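Local coordinates for protein esterase (Rhizomucor miehei CAU432, PDB 4WY8) that hydrolyses carboxylic esters, as a fungal carboxylesterase built on the alpha/beta hydrolase fold, at residues Arg176-Gly181 with Leu247-Arg252; Cys238-Ser243 with Gly267-Arg272. One frame throughout, in Å; residues are numbered along the deposited sequence.

Both contacts lie on the same flank of an alpha/beta hydrolase, with centres about 14 Å apart, and their segments alternate along the chain. Interaction 1 ties the end of helix 165-179 to the loop leading into strand 253-258; one lysine does most of the work, through a charged hydrogen bond and its own methylenes. Interaction 2 sets the 3-10 turn at 239-241 against helix 264-276 and is mainly apolar packing, with no hydrogen bond between its segments. Both are partly buried, but Val249 of interaction 1 is exposed whereas Pro239 and Tyr270 of interaction 2 are buried. The two meet where Leu247 CD2 packs 3.6 Å from Tyr270 OH.

Interaction 1 of 2, residues Arg176-Gly181 with Leu247-Arg252; sequences RAKQLG and LRVLPR
The ammonium nitrogen of Lys178 is gripped by two backbone carbonyls. Its main bond runs to Arg248, with Lys178 NZ 2.8 Å from Arg248 O; it meets the oxygen at a C=O...N angle of 126°, and the donor is tilted 35° from the carbonyl plane. A second, weak hydrogen bond joins the same nitrogen to the carbonyl of Asp246, so one ammonium bridges two carbonyls that lie close together in the chain.

The reach comes from an almost fully stretched chain: CG stands anti to the backbone N of Lys178 (chi1 173°), and every later torsion is close to extended. This makes the methylenes a second surface of contact. The end of the stem passes close to the carbonyl that the tip bonds, with Lys178 CE 3.2 Å from Arg248 O. Lys178 CE also lies 3.6 Å from Val249 CG2, the valine crossing the lysine chain at about a right angle, while the CB of Lys178 is 4.1 Å from Leu250 CD2. The leucine side chain continues inward to Ile175 on the same helix as the lysine and to Leu274 on helix 264-276.

In the alpha/beta hydrolase fold, helix 165-179 follows the strand 159-163 that ends at the probable nucleophile elbow, and here its far end is joined to the approach to strand 253-258 of the central sheet. The helix closes with a Schellman motif: Gly181, at positive phi, is the C-prime residue, and Gly181 N bonds to Lys178 O at 2.9 Å. Segment 247-252 is itself held by Asn279, whose side chain bonds to Leu247 O and Leu250 N.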
ATOM      1  N   ARG A 176     -21.622 -13.923  -4.275  1.00 20.21           N
ATOM      2  CA  ARG A 176     -22.485 -15.074  -4.086  1.00 23.07           C
ATOM      3  C   ARG A 176     -23.016 -15.209  -2.654  1.00 26.87           C
ATOM      4  O   ARG A 176     -24.203 -15.453  -2.460  1.00 28.02           O
ATOM      5  CB  ARG A 176     -21.754 -16.350  -4.484  1.00 22.29           C
ATOM      6  CG  ARG A 176     -22.670 -17.529  -4.433  1.00 24.69           C
ATOM      7  CD  ARG A 176     -23.688 -17.447  -5.570  1.00 30.38           C
ATOM      8  NE  ARG A 176     -24.849 -18.274  -5.279  1.00 37.57           N
ATOM      9  CZ  ARG A 176     -24.878 -19.594  -5.398  1.00 36.24           C
ATOM     10  NH1 ARG A 176     -23.806 -20.255  -5.817  1.00 39.42           N
ATOM     11  NH2 ARG A 176     -25.988 -20.248  -5.097  1.00 41.37           N
ATOM     12  N   ALA A 177     -22.151 -15.041  -1.657  1.00 18.27           N
ATOM     13  CA  ALA A 177     -22.597 -15.111  -0.276  1.00 25.68           C
ATOM     14  C   ALA A 177     -23.605 -13.989  -0.001  1.00 23.59           C
ATOM     15  O   ALA A 177     -24.562 -14.174   0.744  1.00 21.34           O
ATOM     16  CB  ALA A 177     -21.404 -15.016   0.695  1.00 16.62           C
ATOM     17  N   LYS A 178     -23.382 -12.823  -0.594  1.00 23.66           N
ATOM     18  CA  LYS A 178     -24.357 -11.742  -0.452  1.00 27.29           C
ATOM     19  C   LYS A 178     -25.724 -12.169  -0.990  1.00 31.11           C
ATOM     20  O   LYS A 178     -26.749 -11.946  -0.352  1.00 35.29           O
ATOM     21  CB  LYS A 178     -23.901 -10.478  -1.177  1.00 23.43           C
ATOM     22  CG  LYS A 178     -24.985  -9.388  -1.171  1.00 29.24           C
ATOM     23  CD  LYS A 178     -24.786  -8.343  -2.255  1.00 24.01           C
ATOM     24  CE  LYS A 178     -25.932  -7.337  -2.277  1.00 24.09           C
ATOM     25  NZ  LYS A 178     -25.761  -6.313  -3.358  1.00 22.83           N
ATOM     26  N   GLN A 179     -25.734 -12.781  -2.170  1.00 32.60           N
ATOM     27  CA  GLN A 179     -26.998 -13.237  -2.764  1.00 35.19           C
ATOM     28  C   GLN A 179     -27.722 -14.317  -1.932  1.00 34.50           C
ATOM     29  O   GLN A 179     -28.948 -14.455  -2.010  1.00 37.22           O
ATOM     30  CB  GLN A 179     -26.747 -13.714  -4.197  1.00 31.91           C
ATOM     31  CG  GLN A 179     -26.507 -12.501  -5.092  1.00 31.76           C
ATOM     32  CD  GLN A 179     -26.572 -12.795  -6.571  1.00 34.10           C
ATOM     33  OE1 GLN A 179     -26.720 -13.954  -6.995  1.00 33.05           O
ATOM     34  NE2 GLN A 179     -26.486 -11.733  -7.377  1.00 31.47           N
ATOM     35  N   LEU A 180     -26.968 -15.084  -1.149  1.00 29.33           N
ATOM     36  CA  LEU A 180     -27.562 -16.068  -0.232  1.00 31.61           C
ATOM     37  C   LEU A 180     -27.906 -15.480   1.154  1.00 28.30           C
ATOM     38  O   LEU A 180     -28.244 -16.213   2.083  1.00 31.43           O
ATOM     39  CB  LEU A 180     -26.634 -17.271  -0.079  1.00 29.58           C
ATOM     40  CG  LEU A 180     -26.665 -18.361  -1.179  1.00 39.36           C
ATOM     41  CD1 LEU A 180     -26.914 -17.868  -2.600  1.00 33.39           C
ATOM     42  CD2 LEU A 180     -25.430 -19.260  -1.109  1.00 35.30           C
ATOM     43  N   GLY A 181     -27.820 -14.158   1.277  1.00 27.90           N
ATOM     44  CA  GLY A 181     -28.161 -13.476   2.516  1.00 30.74           C
ATOM     45  C   GLY A 181     -27.228 -13.762   3.681  1.00 36.58           C
ATOM     46  O   GLY A 181     -27.609 -13.609   4.839  1.00 40.34           O
ATOM     47  N   LEU A 247     -23.229  -4.993  -6.542  1.00 18.22           N
ATOM     48  CA  LEU A 247     -21.987  -4.970  -5.761  1.00 15.66           C
ATOM     49  C   LEU A 247     -22.128  -4.246  -4.404  1.00 22.26           C
ATOM     50  O   LEU A 247     -21.176  -4.178  -3.619  1.00 17.74           O
ATOM     51  CB  LEU A 247     -20.879  -4.279  -6.572  1.00 13.46           C
ATOM     52  CG  LEU A 247     -20.467  -5.033  -7.837  1.00 15.92           C
ATOM     53  CD1 LEU A 247     -19.473  -4.223  -8.654  1.00 14.52           C
ATOM     54  CD2 LEU A 247     -19.956  -6.419  -7.503  1.00  9.89           C
ATOM     55  N   ARG A 248     -23.317  -3.711  -4.129  1.00 18.68           N
ATOM     56  CA  ARG A 248     -23.577  -3.014  -2.872  1.00 19.52           C
ATOM     57  C   ARG A 248     -23.461  -3.982  -1.706  1.00 15.97           C
ATOM     58  O   ARG A 248     -23.657  -5.182  -1.884  1.00 20.56           O
ATOM     59  CB  ARG A 248     -24.972  -2.392  -2.898  1.00 15.94           C
ATOM     60  CG  ARG A 248     -25.109  -1.316  -3.936  1.00 19.98           C
ATOM     61  CD  ARG A 248     -26.328  -0.446  -3.741  1.00 23.55           C
ATOM     62  NE  ARG A 248     -26.374   0.566  -4.795  1.00 29.08           N
ATOM     63  CZ  ARG A 248     -25.807   1.759  -4.685  1.00 26.64           C
ATOM     64  NH1 ARG A 248     -25.178   2.075  -3.558  1.00 26.95           N
ATOM     65  NH2 ARG A 248     -25.877   2.633  -5.685  1.00 23.91           N
ATOM     66  N   VAL A 249     -23.194  -3.448  -0.515  1.00 19.60           N
ATOM     67  CA  VAL A 249     -23.041  -4.238   0.717  1.00 19.14           C
ATOM     68  C   VAL A 249     -22.179  -5.507   0.515  1.00 16.13           C
ATOM     69  O   VAL A 249     -22.542  -6.633   0.837  1.00 18.07           O
ATOM     70  CB  VAL A 249     -24.480  -4.507   1.350  1.00 22.74           C
ATOM     71  CG1 VAL A 249     -25.429  -3.358   0.995  1.00 24.86           C
ATOM     72  CG2 VAL A 249     -25.134  -5.817   0.940  1.00 29.44           C
ATOM     73  N   LEU A 250     -20.984  -5.298  -0.023  1.00 18.31           N
ATOM     74  CA  LEU A 250     -19.971  -6.360  -0.063  1.00 15.59           C
ATOM     75  C   LEU A 250     -18.968  -6.163   1.082  1.00 14.95           C
ATOM     76  O   LEU A 250     -18.893  -5.071   1.687  1.00 11.28           O
ATOM     77  CB  LEU A 250     -19.264  -6.366  -1.418  1.00 15.77           C
ATOM     78  CG  LEU A 250     -20.102  -6.906  -2.575  1.00 14.40           C
ATOM     79  CD1 LEU A 250     -19.284  -6.941  -3.845  1.00 16.39           C
ATOM     80  CD2 LEU A 250     -20.679  -8.266  -2.263  1.00 12.71           C
ATOM     81  N   PRO A 251     -18.177  -7.206   1.388  1.00 13.69           N
ATOM     82  CA  PRO A 251     -17.248  -7.014   2.510  1.00 10.20           C
ATOM     83  C   PRO A 251     -16.144  -5.991   2.239  1.00  7.94           C
ATOM     84  O   PRO A 251     -15.737  -5.778   1.095  1.00 10.87           O
ATOM     85  CB  PRO A 251     -16.679  -8.426   2.740  1.00 10.15           C
ATOM     86  CG  PRO A 251     -17.737  -9.350   2.190  1.00 12.98           C
ATOM     87  CD  PRO A 251     -18.268  -8.618   0.974  1.00 14.53           C
ATOM     88  N   ARG A 252     -15.725  -5.309   3.294  1.00  9.80           N
ATOM     89  CA  ARG A 252     -14.559  -4.411   3.283  1.00 11.88           C
ATOM     90  C   ARG A 252     -13.412  -5.004   2.425  1.00 11.80           C
ATOM     91  O   ARG A 252     -13.046  -6.176   2.583  1.00  9.61           O
ATOM     92  CB  ARG A 252     -14.108  -4.180   4.733  1.00 11.21           C
ATOM     93  CG  ARG A 252     -12.828  -3.400   4.936  1.00 13.43           C
ATOM     94  CD  ARG A 252     -12.507  -3.290   6.457  1.00 14.21           C
ATOM     95  NE  ARG A 252     -11.065  -3.186   6.705  1.00 10.52           N
ATOM     96  CZ  ARG A 252     -10.399  -2.039   6.708  1.00 13.71           C
ATOM     97  NH1 ARG A 252     -11.052  -0.902   6.485  1.00 11.64           N
ATOM     98  NH2 ARG A 252      -9.081  -2.024   6.917  1.00 13.86           N
TER

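Interaction 2 of 2, residues Cys238-Ser243 with Gly267-Arg272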
ATOM      1  N   CYS A 238     -17.070 -12.979 -14.485  1.00 13.39           N
ATOM      2  CA  CYS A 238     -16.443 -11.678 -14.696  1.00 18.92           C
ATOM      3  C   CYS A 238     -17.189 -10.650 -13.859  1.00 18.14           C
ATOM      4  O   CYS A 238     -18.154 -10.045 -14.320  1.00 16.66           O
ATOM      5  CB  CYS A 238     -16.477 -11.286 -16.171  1.00 16.20           C
ATOM      6  SG  CYS A 238     -15.709 -12.523 -17.285  1.00 20.11           S
ATOM      7  N   PRO A 239     -16.755 -10.468 -12.606  1.00 18.69           N
ATOM      8  CA  PRO A 239     -17.474  -9.569 -11.696  1.00 16.11           C
ATOM      9  C   PRO A 239     -17.430  -8.104 -12.120  1.00 15.14           C
ATOM     10  O   PRO A 239     -18.212  -7.318 -11.592  1.00 16.18           O
ATOM     11  CB  PRO A 239     -16.750  -9.768 -10.358  1.00 16.08           C
ATOM     12  CG  PRO A 239     -15.387 -10.358 -10.726  1.00 14.30           C
ATOM     13  CD  PRO A 239     -15.653 -11.192 -11.945  1.00 14.92           C
ATOM     14  N   LEU A 240     -16.563  -7.734 -13.057  1.00 15.16           N
ATOM     15  CA  LEU A 240     -16.542  -6.351 -13.553  1.00 14.89           C
ATOM     16  C   LEU A 240     -17.792  -5.995 -14.352  1.00 17.56           C
ATOM     17  O   LEU A 240     -18.150  -4.814 -14.481  1.00 19.11           O
ATOM     18  CB  LEU A 240     -15.311  -6.115 -14.416  1.00 16.00           C
ATOM     19  CG  LEU A 240     -15.059  -4.694 -14.933  1.00 19.25           C
ATOM     20  CD1 LEU A 240     -14.997  -3.654 -13.795  1.00 15.67           C
ATOM     21  CD2 LEU A 240     -13.799  -4.677 -15.784  1.00 14.69           C
ATOM     22  N   LYS A 241     -18.460  -7.012 -14.885  1.00 18.12           N
ATOM     23  CA  LYS A 241     -19.681  -6.798 -15.665  1.00 20.14           C
ATOM     24  C   LYS A 241     -20.885  -6.570 -14.736  1.00 20.86           C
ATOM     25  O   LYS A 241     -21.982  -6.262 -15.200  1.00 23.12           O
ATOM     26  CB  LYS A 241     -19.963  -8.005 -16.578  1.00 16.54           C
ATOM     27  CG  LYS A 241     -18.829  -8.414 -17.534  1.00 16.74           C
ATOM     28  CD  LYS A 241     -19.321  -9.547 -18.474  1.00 22.77           C
ATOM     29  CE  LYS A 241     -18.183 -10.181 -19.284  1.00 19.27           C
ATOM     30  NZ  LYS A 241     -17.403  -9.169 -20.053  1.00 19.42           N
ATOM     31  N   ALA A 242     -20.690  -6.741 -13.428  1.00 17.23           N
ATOM     32  CA  ALA A 242     -21.789  -6.546 -12.482  1.00 20.36           C
ATOM     33  C   ALA A 242     -22.238  -5.090 -12.453  1.00 19.22           C
ATOM     34  O   ALA A 242     -21.449  -4.175 -12.697  1.00 19.92           O
ATOM     35  CB  ALA A 242     -21.380  -6.993 -11.078  1.00 17.56           C
ATOM     36  N   SER A 243     -23.510  -4.878 -12.150  1.00 17.50           N
ATOM     37  CA  SER A 243     -24.008  -3.520 -11.955  1.00 24.03           C
ATOM     38  C   SER A 243     -23.607  -3.028 -10.569  1.00 18.89           C
ATOM     39  O   SER A 243     -23.284  -3.833  -9.684  1.00 21.10           O
ATOM     40  CB  SER A 243     -25.520  -3.484 -12.086  1.00 20.81           C
ATOM     41  OG  SER A 243     -26.076  -4.149 -10.967  1.00 21.48           O
ATOM     42  N   GLY A 267      -8.698  -4.779 -12.824  1.00 11.02           N
ATOM     43  CA  GLY A 267      -8.637  -4.807 -11.369  1.00  8.80           C
ATOM     44  C   GLY A 267      -8.926  -3.431 -10.804  1.00 12.34           C
ATOM     45  O   GLY A 267      -9.729  -3.275  -9.851  1.00 12.49           O
ATOM     46  N   GLU A 268      -8.260  -2.418 -11.368  1.00 11.46           N
ATOM     47  CA  GLU A 268      -8.529  -1.053 -10.924  1.00 12.15           C
ATOM     48  C   GLU A 268      -9.979  -0.586 -11.239  1.00 16.13           C
ATOM     49  O   GLU A 268     -10.632   0.035 -10.386  1.00 16.36           O
ATOM     50  CB  GLU A 268      -7.474  -0.101 -11.517  1.00 16.32           C
ATOM     51  CG  GLU A 268      -6.077  -0.438 -10.954  1.00 18.70           C
ATOM     52  CD  GLU A 268      -4.975   0.560 -11.282  1.00 19.22           C
ATOM     53  OE1 GLU A 268      -5.233   1.575 -11.963  1.00 20.30           O
ATOM     54  OE2 GLU A 268      -3.827   0.331 -10.813  1.00 20.20           O
ATOM     55  N   ALA A 269     -10.511  -0.933 -12.410  1.00 14.24           N
ATOM     56  CA  ALA A 269     -11.912  -0.616 -12.726  1.00 15.41           C
ATOM     57  C   ALA A 269     -12.889  -1.331 -11.775  1.00 13.34           C
ATOM     58  O   ALA A 269     -13.937  -0.768 -11.408  1.00 14.45           O
ATOM     59  CB  ALA A 269     -12.233  -0.959 -14.171  1.00 12.28           C
ATOM     60  N   TYR A 270     -12.565  -2.561 -11.377  1.00 10.65           N
ATOM     61  CA  TYR A 270     -13.416  -3.266 -10.419  1.00  9.37           C
ATOM     62  C   TYR A 270     -13.371  -2.562  -9.076  1.00 14.28           C
ATOM     63  O   TYR A 270     -14.409  -2.435  -8.390  1.00 16.61           O
ATOM     64  CB  TYR A 270     -13.014  -4.732 -10.263  1.00  9.39           C
ATOM     65  CG  TYR A 270     -13.948  -5.517  -9.356  1.00 13.30           C
ATOM     66  CD1 TYR A 270     -15.286  -5.715  -9.706  1.00 12.55           C
ATOM     67  CD2 TYR A 270     -13.491  -6.095  -8.175  1.00 10.60           C
ATOM     68  CE1 TYR A 270     -16.159  -6.432  -8.892  1.00 12.40           C
ATOM     69  CE2 TYR A 270     -14.367  -6.827  -7.342  1.00 11.70           C
ATOM     70  CZ  TYR A 270     -15.702  -6.981  -7.716  1.00 13.17           C
ATOM     71  OH  TYR A 270     -16.598  -7.693  -6.937  1.00 10.95           O
ATOM     72  N   ALA A 271     -12.190  -2.081  -8.693  1.00 11.56           N
ATOM     73  CA  ALA A 271     -12.126  -1.281  -7.465  1.00 12.82           C
ATOM     74  C   ALA A 271     -12.981   0.009  -7.545  1.00 13.36           C
ATOM     75  O   ALA A 271     -13.699   0.368  -6.581  1.00 15.80           O
ATOM     76  CB  ALA A 271     -10.697  -0.931  -7.143  1.00 11.83           C
ATOM     77  N   ARG A 272     -12.900   0.717  -8.668  1.00 10.75           N
ATOM     78  CA  ARG A 272     -13.768   1.898  -8.860  1.00 15.09           C
ATOM     79  C   ARG A 272     -15.255   1.553  -8.744  1.00 13.02           C
ATOM     80  O   ARG A 272     -15.990   2.248  -8.056  1.00 15.81           O
ATOM     81  CB  ARG A 272     -13.505   2.545 -10.209  1.00 13.10           C
ATOM     82  CG  ARG A 272     -12.169   3.220 -10.279  1.00 17.65           C
ATOM     83  CD  ARG A 272     -12.018   4.093 -11.518  1.00 17.05           C
ATOM     84  NE  ARG A 272     -10.602   4.411 -11.684  1.00 20.94           N
ATOM     85  CZ  ARG A 272      -9.764   3.678 -12.409  1.00 22.30           C
ATOM     86  NH1 ARG A 272     -10.220   2.608 -13.053  1.00 14.96           N
ATOM     87  NH2 ARG A 272      -8.477   4.015 -12.492  1.00 18.45           N
TER
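Tyr270 brings its ring against Pro239 and Leu240, with the carbonyl oxygen of Pro239 and the CA of Leu240 both lying obliquely to it; Pro239 O is 3.5 Å from Tyr270 CE1. The CB of Pro239 rests 3.7 Å from the same CE1 of Tyr270, and it also comes close to the CZ and OH at the far end of the tyrosine. A chi1 of -176°, trans to the main-chain nitrogen, carries the ring away from helix 264-276 and across to the 3-10 turn. Ala171 and Thr195 also pack against this buried residue.

Leu240 makes the second half of the contact by lodging a single methyl on the helix backbone. Its CD1 is 3.6 Å from Tyr270 N and 3.9 Å from Ala269 CB, bedding in beside the small alanine. No hydrogen bond joins the two segments directly; polar links come from just beyond, where Lys273 NZ bonds to the carbonyls of Leu240 and Ala242.

Within the turn, Lys241 N bonds to Cys238 O and Ala242 N to Pro239 O, giving a compact 3-10 unit. Pro239 also packs on helix 165-179, so the turn is wedged between two of the helices that flank the central sheet in an alpha/beta hydrolase fold.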